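Side-chain contacts in kinetochore protein mis18 (Schizosaccharomyces pombe, PDB 5J6P), which helps recruit CENP-A to centromeres and keeps central-core histones deacetylated, here seen in its zinc-binding Mis18 domain: residues P4-C9 and F13-D18; I24-R27 and F32-S35; D46-S51 and L55-E60. One frame throughout, in Å; residues are numbered along the deposited sequence.

Contact 1. Residues P4-C9 and F13-D18; sequences PSVFQC and FQIVGD. With ZN (zinc ion), chain D.
The F7 ring turns an edge toward D18. Its CE2 is 3.4 Å from D18 C, and D18 O lies in the ring plane at that edge. F7 pairs across the strands with G17, a glycine, which has no side chain to set beside the ring. The F32 ring also meets F7, their planes inclined at about 35°. At the F13 ring, the edge faces C9 O, with CD1 3.8 Å from it. R65 of the second subunit makes a cation-pi contact with F13.

The other face of the sheet carries V6, Q8, I15 and D18. With chi1 at 157°, the V6 branch CG1 swings away from the backbone N and reaches I15 CG1, 3.7 Å away. The two side chains cross at about a right angle. Q8 CG approaches the same I15 CG1, also at 3.7 Å. D18 CB packs against V6 CG2, while D18 OD2 hydrogen-bonds to Y98 of the second subunit.

Backbone hydrogen bonds run from F7 N to G17 O and from V16 N to F7 O. Nearer the turn, C9 N donates to Q14 O, and F13 N donates to C9 O at 2.7 Å. C9 SG binds the zinc ion at 2.3 Å, in a site with C12, C63 and C66. This is an antiparallel hairpin with a beta bulge at V16. C9 and C12, at its turn end, are one CxxC half of the four-cysteine zinc site of the Yippee/Mis18 family.

Contact 2. Residues I24-R27 and F32-S35; sequences ISHR and FTLS
I24 meets T33 as an antiparallel hydrogen-bonded pair. I24 O accepts from T33 N at 3.0 Å. The donor stands almost in line with the C=O bond, but the angle at the hydrogen is only 132°. I24 O also lies 3.3 Å from T33 O. Both are acceptors, so that approach is not a bond. The side chains of I24 and T33 lie side by side and point the same way. The methyl CG2 of I24 does the touching, 3.9 Å from T33 CB. At chi1 -178° the longer branch, CG1, is carried away from T33, and CG2 is left facing it. I24 also packs on I84.

S25 comes next, in a non-hydrogen-bonded pair with F32. Here the strands meet through beta carbons, with S25 CB 3.4 Å from F32 CB. The F32 ring goes elsewhere. With chi1 68° its CG sits between the backbone N and the carbonyl carbon, and the ring leads away from S25. L34 CD1 lies at its edge, in the ring plane, and F32 also touches M92.

H26 reaches back to T33 loosely. Its imidazole presents an edge, with CD2 4.3 Å from T33 OG1. That hydroxyl has a weak hydrogen bond with T89 OG1. H26 also touches I84.

The two strands form a beta hairpin at the border of the sheet. Strand 22-26 is outermost in the six-stranded antiparallel sheet of this chain. Strand 31-34 lies between it and strand 88-91, joined to the latter by backbone hydrogen bonds of F32 with F90 and L34 with Y88.

Contact 3. Residues D46-S51 and L55-E60; sequences DTFKRS and LCVYSE
K49 and Y58 form the hydrogen-bonded pair of a surface hairpin joining strands 42-50 and 57-63. K49 N donates to Y58 O at 2.8 Å, and Y58 N donates back to K49 O. Their side chains share one side of the sheet. K49 CB lies over a face of the Y58 ring, 4.3 Å from its centroid, in a CH-pi contact. Further along, K49 CE comes 3.3 Å from Y58 OH. A bend at chi3 (-48°) then helps bring NZ to E60 OE2, 3.3 Å away, in a salt bridge whose hydrogen bond is weak. With an alanine at Y58 the ring beside K49 is gone, and the lysine chain would probably be freer to swing its ammonium away from E60.

On the opposite side, F48 CB packs on V57 CG1. S59 OG donates to T47 O, tilted 34° out of the carbonyl plane. Near the turn, S51 OG accepts from C56 N at 2.7 Å, while S51 N donates to C56 O.

Strand 69-76 flanks strand 57-63 on its other edge. From it, K72 makes a cation-pi contact with Y58, and the Y74 ring meets the Y58 ring. Strand 42-50 is an outermost strand of the six-stranded antiparallel sheet within this chain.

In the fold
From the N terminus, contact 1 closes first, over a three-residue turn, and builds strands 5-9 and 15-18 of the three-stranded sheet beside the zinc. Contact 2 follows directly along the chain and closes the hairpin of strands 22-26 and 31-34 at one border of the six-stranded sheet. Contact 3 closes the hairpin at the other border. The three lie in series, neither nested nor crossed. Contacts 1 and 2 touch where F7 packs on F32 and L34, and D18 on L34, which ties the two sheets together. Contacts 2 and 3 share a sheet but stay about 9 Å apart at their nearest atoms. Contacts 1 and 3 lie on opposite sides of the chain's centre.

Contact 1. Residues P4-C9 and F13-D18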
ATOM      1  N   PRO A   4      -0.462  -4.279 -11.717  1.00 72.93           N
ATOM      2  CA  PRO A   4      -1.163  -4.652 -10.475  1.00 85.23           C
ATOM      3  C   PRO A   4      -1.724  -3.480  -9.641  1.00 94.06           C
ATOM      4  O   PRO A   4      -1.256  -2.331  -9.762  1.00102.04           O
ATOM      5  CB  PRO A   4      -0.078  -5.396  -9.651  1.00 77.89           C
ATOM      6  CG  PRO A   4       0.948  -5.835 -10.650  1.00 75.33           C
ATOM      7  CD  PRO A   4       0.945  -4.743 -11.689  1.00 79.05           C
ATOM      8  N   SER A   5      -2.740  -3.784  -8.833  1.00 87.76           N
ATOM      9  CA  SER A   5      -3.114  -2.946  -7.700  1.00 78.81           C
ATOM     10  C   SER A   5      -2.807  -3.582  -6.328  1.00 80.59           C
ATOM     11  O   SER A   5      -2.580  -4.798  -6.202  1.00 78.02           O
ATOM     12  CB  SER A   5      -4.572  -2.531  -7.807  1.00 76.26           C
ATOM     13  OG  SER A   5      -4.798  -1.733  -8.967  1.00 73.95           O
ATOM     14  N   VAL A   6      -2.729  -2.725  -5.316  1.00 79.27           N
ATOM     15  CA  VAL A   6      -2.582  -3.157  -3.924  1.00 78.08           C
ATOM     16  C   VAL A   6      -3.754  -2.620  -3.140  1.00 73.97           C
ATOM     17  O   VAL A   6      -4.285  -1.558  -3.481  1.00 81.45           O
ATOM     18  CB  VAL A   6      -1.267  -2.630  -3.345  1.00 80.05           C
ATOM     19  CG1 VAL A   6      -1.293  -2.555  -1.832  1.00 79.15           C
ATOM     20  CG2 VAL A   6      -0.134  -3.541  -3.773  1.00 80.81           C
ATOM     21  N   PHE A   7      -4.150  -3.347  -2.094  1.00 68.48           N
ATOM     22  CA  PHE A   7      -5.385  -3.037  -1.366  1.00 66.05           C
ATOM     23  C   PHE A   7      -5.142  -2.716   0.070  1.00 62.90           C
ATOM     24  O   PHE A   7      -4.430  -3.465   0.762  1.00 62.32           O
ATOM     25  CB  PHE A   7      -6.367  -4.225  -1.442  1.00 69.89           C
ATOM     26  CG  PHE A   7      -6.709  -4.604  -2.839  1.00 69.01           C
ATOM     27  CD1 PHE A   7      -7.452  -3.743  -3.615  1.00 69.71           C
ATOM     28  CD2 PHE A   7      -6.212  -5.765  -3.407  1.00 69.83           C
ATOM     29  CE1 PHE A   7      -7.727  -4.047  -4.929  1.00 68.83           C
ATOM     30  CE2 PHE A   7      -6.498  -6.078  -4.718  1.00 67.64           C
ATOM     31  CZ  PHE A   7      -7.254  -5.222  -5.474  1.00 64.88           C
ATOM     32  N   GLN A   8      -5.797  -1.657   0.540  1.00 63.88           N
ATOM     33  CA  GLN A   8      -5.694  -1.239   1.938  1.00 68.91           C
ATOM     34  C   GLN A   8      -6.998  -0.866   2.621  1.00 61.64           C
ATOM     35  O   GLN A   8      -7.879  -0.303   2.001  1.00 59.92           O
ATOM     36  CB  GLN A   8      -4.859   0.021   2.025  1.00 75.69           C
ATOM     37  CG  GLN A   8      -3.555   0.079   1.255  1.00 73.96           C
ATOM     38  CD  GLN A   8      -3.095   1.514   1.174  1.00 78.52           C
ATOM     39  OE1 GLN A   8      -2.202   1.972   1.932  1.00 78.27           O
ATOM     40  NE2 GLN A   8      -3.784   2.268   0.330  1.00 75.44           N
ATOM     41  N   CYS A   9      -7.079  -1.103   3.925  1.00 63.62           N
ATOM     42  CA  CYS A   9      -8.212  -0.625   4.712  1.00 64.22           C
ATOM     43  C   CYS A   9      -8.249   0.906   4.727  1.00 64.92           C
ATOM     44  O   CYS A   9      -7.325   1.555   5.218  1.00 71.18           O
ATOM     45  CB  CYS A   9      -8.140  -1.166   6.141  1.00 59.33           C
ATOM     46  SG  CYS A   9      -8.993  -0.147   7.368  1.00 56.59           S
ATOM     47  N   PHE A  13      -5.064   2.223   6.477  1.00 63.40           N
ATOM     48  CA  PHE A  13      -4.100   2.006   5.374  1.00 60.14           C
ATOM     49  C   PHE A  13      -3.262   0.721   5.485  1.00 61.89           C
ATOM     50  O   PHE A  13      -2.258   0.555   4.793  1.00 61.32           O
ATOM     51  CB  PHE A  13      -3.184   3.215   5.166  1.00 57.69           C
ATOM     52  CG  PHE A  13      -3.835   4.433   4.561  1.00 66.52           C
ATOM     53  CD1 PHE A  13      -5.128   4.442   4.058  1.00 70.72           C
ATOM     54  CD2 PHE A  13      -3.079   5.593   4.442  1.00 71.96           C
ATOM     55  CE1 PHE A  13      -5.667   5.576   3.494  1.00 65.92           C
ATOM     56  CE2 PHE A  13      -3.607   6.724   3.864  1.00 75.13           C
ATOM     57  CZ  PHE A  13      -4.919   6.715   3.399  1.00 71.88           C
ATOM     58  N   GLN A  14      -3.666  -0.204   6.331  1.00 61.67           N
ATOM     59  CA  GLN A  14      -3.012  -1.476   6.323  1.00 62.10           C
ATOM     60  C   GLN A  14      -3.259  -2.178   5.000  1.00 61.99           C
ATOM     61  O   GLN A  14      -4.395  -2.269   4.540  1.00 67.94           O
ATOM     62  CB  GLN A  14      -3.520  -2.356   7.459  1.00 63.88           C
ATOM     63  CG  GLN A  14      -2.803  -3.690   7.461  1.00 57.57           C
ATOM     64  CD  GLN A  14      -3.102  -4.542   8.664  1.00 61.24           C
ATOM     65  OE1 GLN A  14      -4.235  -4.560   9.219  1.00 71.76           O
ATOM     66  NE2 GLN A  14      -2.104  -5.305   9.051  1.00 61.66           N
ATOM     67  N   ILE A  15      -2.199  -2.696   4.403  1.00 69.36           N
ATOM     68  CA  ILE A  15      -2.339  -3.454   3.171  1.00 76.86           C
ATOM     69  C   ILE A  15      -2.835  -4.830   3.538  1.00 78.28           C
ATOM     70  O   ILE A  15      -2.214  -5.481   4.360  1.00 68.51           O
ATOM     71  CB  ILE A  15      -1.016  -3.587   2.414  1.00 76.16           C
ATOM     72  CG1 ILE A  15      -0.683  -2.247   1.769  1.00 80.27           C
ATOM     73  CG2 ILE A  15      -1.087  -4.677   1.356  1.00 71.34           C
ATOM     74  CD1 ILE A  15       0.781  -2.094   1.406  1.00 82.62           C
ATOM     75  N   VAL A  16      -3.931  -5.250   2.902  1.00 74.80           N
ATOM     76  CA  VAL A  16      -4.538  -6.561   3.151  1.00 77.02           C
ATOM     77  C   VAL A  16      -4.286  -7.581   2.023  1.00 79.31           C
ATOM     78  O   VAL A  16      -4.296  -8.787   2.254  1.00 79.85           O
ATOM     79  CB  VAL A  16      -6.044  -6.415   3.432  1.00 80.22           C
ATOM     80  CG1 VAL A  16      -6.277  -5.465   4.614  1.00 76.18           C
ATOM     81  CG2 VAL A  16      -6.804  -5.941   2.194  1.00 83.07           C
ATOM     82  N   GLY A  17      -4.075  -7.100   0.805  1.00 72.76           N
ATOM     83  CA  GLY A  17      -3.551  -7.938  -0.256  1.00 78.09           C
ATOM     84  C   GLY A  17      -3.352  -7.178  -1.537  1.00 79.29           C
ATOM     85  O   GLY A  17      -3.314  -5.941  -1.526  1.00 85.46           O
ATOM     86  N   ASP A  18      -3.262  -7.919  -2.641  1.00 81.96           N
ATOM     87  CA  ASP A  18      -3.050  -7.330  -3.974  1.00 81.12           C
ATOM     88  C   ASP A  18      -3.809  -8.069  -5.035  1.00 77.82           C
ATOM     89  O   ASP A  18      -4.435  -9.092  -4.765  1.00 81.48           O
ATOM     90  CB  ASP A  18      -1.575  -7.353  -4.322  1.00 80.54           C
ATOM     91  CG  ASP A  18      -1.015  -8.736  -4.275  1.00 85.60           C
ATOM     92  OD1 ASP A  18      -1.596  -9.643  -4.914  1.00 91.37           O
ATOM     93  OD2 ASP A  18      -0.011  -8.921  -3.573  1.00 73.14           O
TER
HETATM   94 ZN    ZN D 201      -7.911  -0.880   9.259  1.00 20.00          ZN

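Contact 2. Residues I24-R27 and F32-S35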
ATOM      1  N   ILE A  24     -12.429 -13.236  -8.398  1.00 82.77           N
ATOM      2  CA  ILE A  24     -13.655 -12.784  -9.061  1.00 89.46           C
ATOM      3  C   ILE A  24     -14.106 -11.527  -8.331  1.00 86.54           C
ATOM      4  O   ILE A  24     -13.539 -11.239  -7.280  1.00 92.81           O
ATOM      5  CB  ILE A  24     -14.737 -13.873  -8.936  1.00 96.14           C
ATOM      6  CG1 ILE A  24     -16.059 -13.508  -9.661  1.00102.46           C
ATOM      7  CG2 ILE A  24     -15.006 -14.171  -7.463  1.00 88.93           C
ATOM      8  CD1 ILE A  24     -15.932 -13.144 -11.133  1.00113.59           C
ATOM      9  N   SER A  25     -15.081 -10.783  -8.871  1.00 84.59           N
ATOM     10  CA  SER A  25     -15.793  -9.730  -8.125  1.00 90.85           C
ATOM     11  C   SER A  25     -17.211  -9.427  -8.640  1.00 90.79           C
ATOM     12  O   SER A  25     -17.545  -9.780  -9.764  1.00107.17           O
ATOM     13  CB  SER A  25     -14.965  -8.462  -8.164  1.00 92.65           C
ATOM     14  OG  SER A  25     -14.913  -7.970  -9.476  1.00 96.20           O
ATOM     15  N   HIS A  26     -18.008  -8.726  -7.823  1.00 98.56           N
ATOM     16  CA  HIS A  26     -19.476  -8.582  -8.014  1.00 95.40           C
ATOM     17  C   HIS A  26     -19.992  -7.163  -7.862  1.00 94.91           C
ATOM     18  O   HIS A  26     -20.143  -6.637  -6.752  1.00 97.98           O
ATOM     19  CB  HIS A  26     -20.251  -9.433  -6.994  1.00 99.59           C
ATOM     20  CG  HIS A  26     -19.768 -10.838  -6.890  1.00 97.45           C
ATOM     21  ND1 HIS A  26     -20.455 -11.901  -7.429  1.00 92.70           N
ATOM     22  CD2 HIS A  26     -18.652 -11.355  -6.325  1.00104.62           C
ATOM     23  CE1 HIS A  26     -19.785 -13.016  -7.198  1.00 97.05           C
ATOM     24  NE2 HIS A  26     -18.690 -12.712  -6.528  1.00102.23           N
ATOM     25  N   ARG A  27     -20.364  -6.573  -8.975  1.00 92.68           N
ATOM     26  CA  ARG A  27     -20.753  -5.177  -8.970  1.00103.52           C
ATOM     27  C   ARG A  27     -22.000  -4.939  -8.121  1.00 99.53           C
ATOM     28  O   ARG A  27     -22.126  -3.900  -7.467  1.00103.98           O
ATOM     29  CB  ARG A  27     -20.971  -4.672 -10.409  1.00117.52           C
ATOM     30  CG  ARG A  27     -19.727  -4.743 -11.290  1.00122.31           C
ATOM     31  CD  ARG A  27     -19.959  -4.148 -12.678  1.00135.78           C
ATOM     32  NE  ARG A  27     -18.806  -3.349 -13.112  1.00142.02           N
ATOM     33  CZ  ARG A  27     -18.577  -2.905 -14.351  1.00134.95           C
ATOM     34  NH1 ARG A  27     -19.413  -3.162 -15.361  1.00131.83           N
ATOM     35  NH2 ARG A  27     -17.480  -2.186 -14.578  1.00130.03           N
ATOM     36  N   PHE A  32     -15.385  -7.555  -3.847  1.00 71.89           N
ATOM     37  CA  PHE A  32     -14.418  -8.316  -4.684  1.00 75.40           C
ATOM     38  C   PHE A  32     -13.720  -9.384  -3.854  1.00 70.12           C
ATOM     39  O   PHE A  32     -13.709  -9.326  -2.651  1.00 80.84           O
ATOM     40  CB  PHE A  32     -13.384  -7.399  -5.368  1.00 78.77           C
ATOM     41  CG  PHE A  32     -12.416  -6.747  -4.414  1.00 79.92           C
ATOM     42  CD1 PHE A  32     -12.724  -5.522  -3.802  1.00 80.54           C
ATOM     43  CD2 PHE A  32     -11.213  -7.357  -4.108  1.00 72.59           C
ATOM     44  CE1 PHE A  32     -11.838  -4.922  -2.910  1.00 75.70           C
ATOM     45  CE2 PHE A  32     -10.335  -6.766  -3.197  1.00 77.33           C
ATOM     46  CZ  PHE A  32     -10.645  -5.553  -2.604  1.00 71.12           C
ATOM     47  N   THR A  33     -13.106 -10.361  -4.488  1.00 71.40           N
ATOM     48  CA  THR A  33     -12.817 -11.587  -3.777  1.00 74.04           C
ATOM     49  C   THR A  33     -11.423 -12.085  -4.138  1.00 71.09           C
ATOM     50  O   THR A  33     -11.048 -12.061  -5.296  1.00 71.49           O
ATOM     51  CB  THR A  33     -13.936 -12.649  -4.061  1.00 77.91           C
ATOM     52  OG1 THR A  33     -15.255 -12.090  -3.791  1.00 71.32           O
ATOM     53  CG2 THR A  33     -13.707 -13.922  -3.239  1.00 68.95           C
ATOM     54  N   LEU A  34     -10.690 -12.529  -3.118  1.00 64.99           N
ATOM     55  CA  LEU A  34      -9.281 -12.823  -3.206  1.00 73.70           C
ATOM     56  C   LEU A  34      -9.050 -14.157  -2.545  1.00 70.96           C
ATOM     57  O   LEU A  34      -9.687 -14.459  -1.561  1.00 72.20           O
ATOM     58  CB  LEU A  34      -8.453 -11.768  -2.426  1.00 78.90           C
ATOM     59  CG  LEU A  34      -7.759 -10.514  -3.017  1.00 84.13           C
ATOM     60  CD1 LEU A  34      -8.654  -9.648  -3.895  1.00 82.31           C
ATOM     61  CD2 LEU A  34      -7.166  -9.662  -1.890  1.00 80.07           C
ATOM     62  N   SER A  35      -8.072 -14.889  -3.046  1.00 72.75           N
ATOM     63  CA  SER A  35      -7.718 -16.200  -2.573  1.00 76.80           C
ATOM     64  C   SER A  35      -6.638 -16.146  -1.528  1.00 84.30           C
ATOM     65  O   SER A  35      -6.236 -17.192  -0.966  1.00 80.21           O
ATOM     66  CB  SER A  35      -7.197 -17.031  -3.752  1.00 83.93           C
ATOM     67  OG  SER A  35      -5.986 -16.495  -4.271  1.00 83.83           O
TER

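Contact 3. Residues D46-S51 and L55-E60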
ATOM      1  N   ASP A  46     -16.037 -15.020  14.999  1.00 99.29           N
ATOM      2  CA  ASP A  46     -16.664 -16.384  15.163  1.00105.39           C
ATOM      3  C   ASP A  46     -18.218 -16.490  15.136  1.00 89.97           C
ATOM      4  O   ASP A  46     -18.734 -17.585  15.123  1.00 95.90           O
ATOM      5  CB  ASP A  46     -16.063 -17.197  16.348  1.00108.36           C
ATOM      6  CG  ASP A  46     -15.527 -16.321  17.477  1.00111.53           C
ATOM      7  OD1 ASP A  46     -16.297 -15.450  17.973  1.00100.07           O
ATOM      8  OD2 ASP A  46     -14.335 -16.512  17.852  1.00 95.31           O
ATOM      9  N   THR A  47     -18.941 -15.378  15.152  1.00 78.48           N
ATOM     10  CA  THR A  47     -20.327 -15.345  14.697  1.00 83.27           C
ATOM     11  C   THR A  47     -20.420 -15.731  13.201  1.00 92.81           C
ATOM     12  O   THR A  47     -19.561 -15.344  12.399  1.00101.35           O
ATOM     13  CB  THR A  47     -20.926 -13.918  14.804  1.00 94.14           C
ATOM     14  OG1 THR A  47     -20.441 -13.272  15.988  1.00 96.90           O
ATOM     15  CG2 THR A  47     -22.502 -13.898  14.747  1.00 84.92           C
ATOM     16  N   PHE A  48     -21.485 -16.466  12.852  1.00 94.83           N
ATOM     17  CA  PHE A  48     -21.778 -16.972  11.495  1.00 79.58           C
ATOM     18  C   PHE A  48     -23.124 -16.395  11.104  1.00 77.16           C
ATOM     19  O   PHE A  48     -24.071 -16.513  11.864  1.00 83.40           O
ATOM     20  CB  PHE A  48     -21.957 -18.483  11.511  1.00 74.72           C
ATOM     21  CG  PHE A  48     -20.689 -19.306  11.706  1.00 74.33           C
ATOM     22  CD1 PHE A  48     -19.791 -19.497  10.653  1.00 71.91           C
ATOM     23  CD2 PHE A  48     -20.465 -19.999  12.899  1.00 74.43           C
ATOM     24  CE1 PHE A  48     -18.672 -20.308  10.799  1.00 70.09           C
ATOM     25  CE2 PHE A  48     -19.340 -20.813  13.059  1.00 83.78           C
ATOM     26  CZ  PHE A  48     -18.440 -20.968  12.013  1.00 80.11           C
ATOM     27  N   LYS A  49     -23.240 -15.783   9.936  1.00 79.84           N
ATOM     28  CA  LYS A  49     -24.437 -14.979   9.624  1.00 85.79           C
ATOM     29  C   LYS A  49     -24.911 -15.347   8.231  1.00 83.40           C
ATOM     30  O   LYS A  49     -24.273 -16.152   7.577  1.00 78.60           O
ATOM     31  CB  LYS A  49     -24.160 -13.462   9.734  1.00 89.30           C
ATOM     32  CG  LYS A  49     -22.999 -13.078  10.651  1.00 99.00           C
ATOM     33  CD  LYS A  49     -23.106 -11.669  11.229  1.00104.06           C
ATOM     34  CE  LYS A  49     -23.428 -10.594  10.204  1.00105.24           C
ATOM     35  NZ  LYS A  49     -23.360  -9.254  10.859  1.00113.73           N
ATOM     36  N   ARG A  50     -26.018 -14.749   7.798  1.00 74.98           N
ATOM     37  CA  ARG A  50     -26.704 -15.144   6.583  1.00 85.94           C
ATOM     38  C   ARG A  50     -26.836 -14.008   5.624  1.00 80.92           C
ATOM     39  O   ARG A  50     -27.228 -12.913   6.016  1.00 86.57           O
ATOM     40  CB  ARG A  50     -28.132 -15.609   6.906  1.00 98.26           C
ATOM     41  CG  ARG A  50     -28.232 -17.071   7.299  1.00103.53           C
ATOM     42  CD  ARG A  50     -29.343 -17.782   6.550  1.00111.13           C
ATOM     43  NE  ARG A  50     -30.667 -17.525   7.121  1.00112.72           N
ATOM     44  CZ  ARG A  50     -31.797 -18.133   6.753  1.00103.63           C
ATOM     45  NH1 ARG A  50     -31.809 -19.046   5.792  1.00100.65           N
ATOM     46  NH2 ARG A  50     -32.939 -17.820   7.353  1.00116.17           N
ATOM     47  N   SER A  51     -26.579 -14.285   4.352  1.00 79.87           N
ATOM     48  CA  SER A  51     -26.839 -13.319   3.289  1.00 78.36           C
ATOM     49  C   SER A  51     -28.264 -12.824   3.397  1.00 78.76           C
ATOM     50  O   SER A  51     -29.073 -13.442   4.092  1.00 83.05           O
ATOM     51  CB  SER A  51     -26.572 -13.961   1.932  1.00 83.05           C
ATOM     52  OG  SER A  51     -26.802 -15.365   1.989  1.00 94.12           O
ATOM     53  N   LEU A  55     -29.327 -17.417   1.717  1.00 83.07           N
ATOM     54  CA  LEU A  55     -28.729 -18.523   0.972  1.00 85.59           C
ATOM     55  C   LEU A  55     -27.321 -18.959   1.401  1.00 90.41           C
ATOM     56  O   LEU A  55     -27.010 -20.169   1.371  1.00 81.32           O
ATOM     57  CB  LEU A  55     -28.755 -18.233  -0.532  1.00 94.76           C
ATOM     58  CG  LEU A  55     -29.871 -18.970  -1.285  1.00112.58           C
ATOM     59  CD1 LEU A  55     -29.988 -18.426  -2.711  1.00106.40           C
ATOM     60  CD2 LEU A  55     -29.625 -20.492  -1.266  1.00121.64           C
ATOM     61  N   CYS A  56     -26.462 -18.006   1.770  1.00 82.99           N
ATOM     62  CA  CYS A  56     -25.094 -18.359   2.163  1.00 84.34           C
ATOM     63  C   CYS A  56     -24.837 -18.069   3.613  1.00 77.32           C
ATOM     64  O   CYS A  56     -25.629 -17.390   4.272  1.00 84.81           O
ATOM     65  CB  CYS A  56     -24.092 -17.611   1.315  1.00 86.08           C
ATOM     66  SG  CYS A  56     -24.660 -17.401  -0.365  1.00 89.24           S
ATOM     67  N   VAL A  57     -23.723 -18.597   4.094  1.00 73.10           N
ATOM     68  CA  VAL A  57     -23.259 -18.329   5.448  1.00 81.96           C
ATOM     69  C   VAL A  57     -21.808 -17.795   5.464  1.00 78.37           C
ATOM     70  O   VAL A  57     -20.863 -18.437   4.976  1.00 76.03           O
ATOM     71  CB  VAL A  57     -23.446 -19.574   6.339  1.00 80.41           C
ATOM     72  CG1 VAL A  57     -22.715 -19.455   7.672  1.00 82.82           C
ATOM     73  CG2 VAL A  57     -24.933 -19.823   6.546  1.00 85.87           C
ATOM     74  N   TYR A  58     -21.652 -16.627   6.080  1.00 80.34           N
ATOM     75  CA  TYR A  58     -20.371 -15.959   6.180  1.00 78.57           C
ATOM     76  C   TYR A  58     -20.066 -15.504   7.584  1.00 78.69           C
ATOM     77  O   TYR A  58     -20.952 -15.215   8.386  1.00 83.68           O
ATOM     78  CB  TYR A  58     -20.351 -14.761   5.268  1.00 76.63           C
ATOM     79  CG  TYR A  58     -21.232 -13.621   5.725  1.00 76.26           C
ATOM     80  CD1 TYR A  58     -20.763 -12.682   6.638  1.00 82.48           C
ATOM     81  CD2 TYR A  58     -22.499 -13.446   5.209  1.00 75.56           C
ATOM     82  CE1 TYR A  58     -21.543 -11.626   7.037  1.00 79.79           C
ATOM     83  CE2 TYR A  58     -23.287 -12.385   5.605  1.00 78.01           C
ATOM     84  CZ  TYR A  58     -22.800 -11.485   6.526  1.00 77.50           C
ATOM     85  OH  TYR A  58     -23.554 -10.427   6.938  1.00 78.87           O
ATOM     86  N   SER A  59     -18.780 -15.444   7.860  1.00 82.74           N
ATOM     87  CA  SER A  59     -18.247 -14.796   9.041  1.00 80.47           C
ATOM     88  C   SER A  59     -17.633 -13.460   8.605  1.00 75.17           C
ATOM     89  O   SER A  59     -17.027 -13.373   7.536  1.00 76.07           O
ATOM     90  CB  SER A  59     -17.212 -15.699   9.681  1.00 80.92           C
ATOM     91  OG  SER A  59     -17.866 -16.783  10.315  1.00 89.88           O
ATOM     92  N   GLU A  60     -17.809 -12.426   9.421  1.00 76.61           N
ATOM     93  CA  GLU A  60     -17.233 -11.111   9.157  1.00 70.21           C
ATOM     94  C   GLU A  60     -15.695 -11.071   9.196  1.00 69.25           C
ATOM     95  O   GLU A  60     -15.101 -11.761  10.014  1.00 66.37           O
ATOM     96  CB  GLU A  60     -17.776 -10.141  10.160  1.00 73.31           C
ATOM     97  CG  GLU A  60     -19.208  -9.745   9.862  1.00 78.40           C
ATOM     98  CD  GLU A  60     -19.714  -8.677  10.808  1.00 80.23           C
ATOM     99  OE1 GLU A  60     -19.330  -8.733  12.010  1.00 84.80           O
ATOM    100  OE2 GLU A  60     -20.483  -7.799  10.343  1.00 79.48           O
TER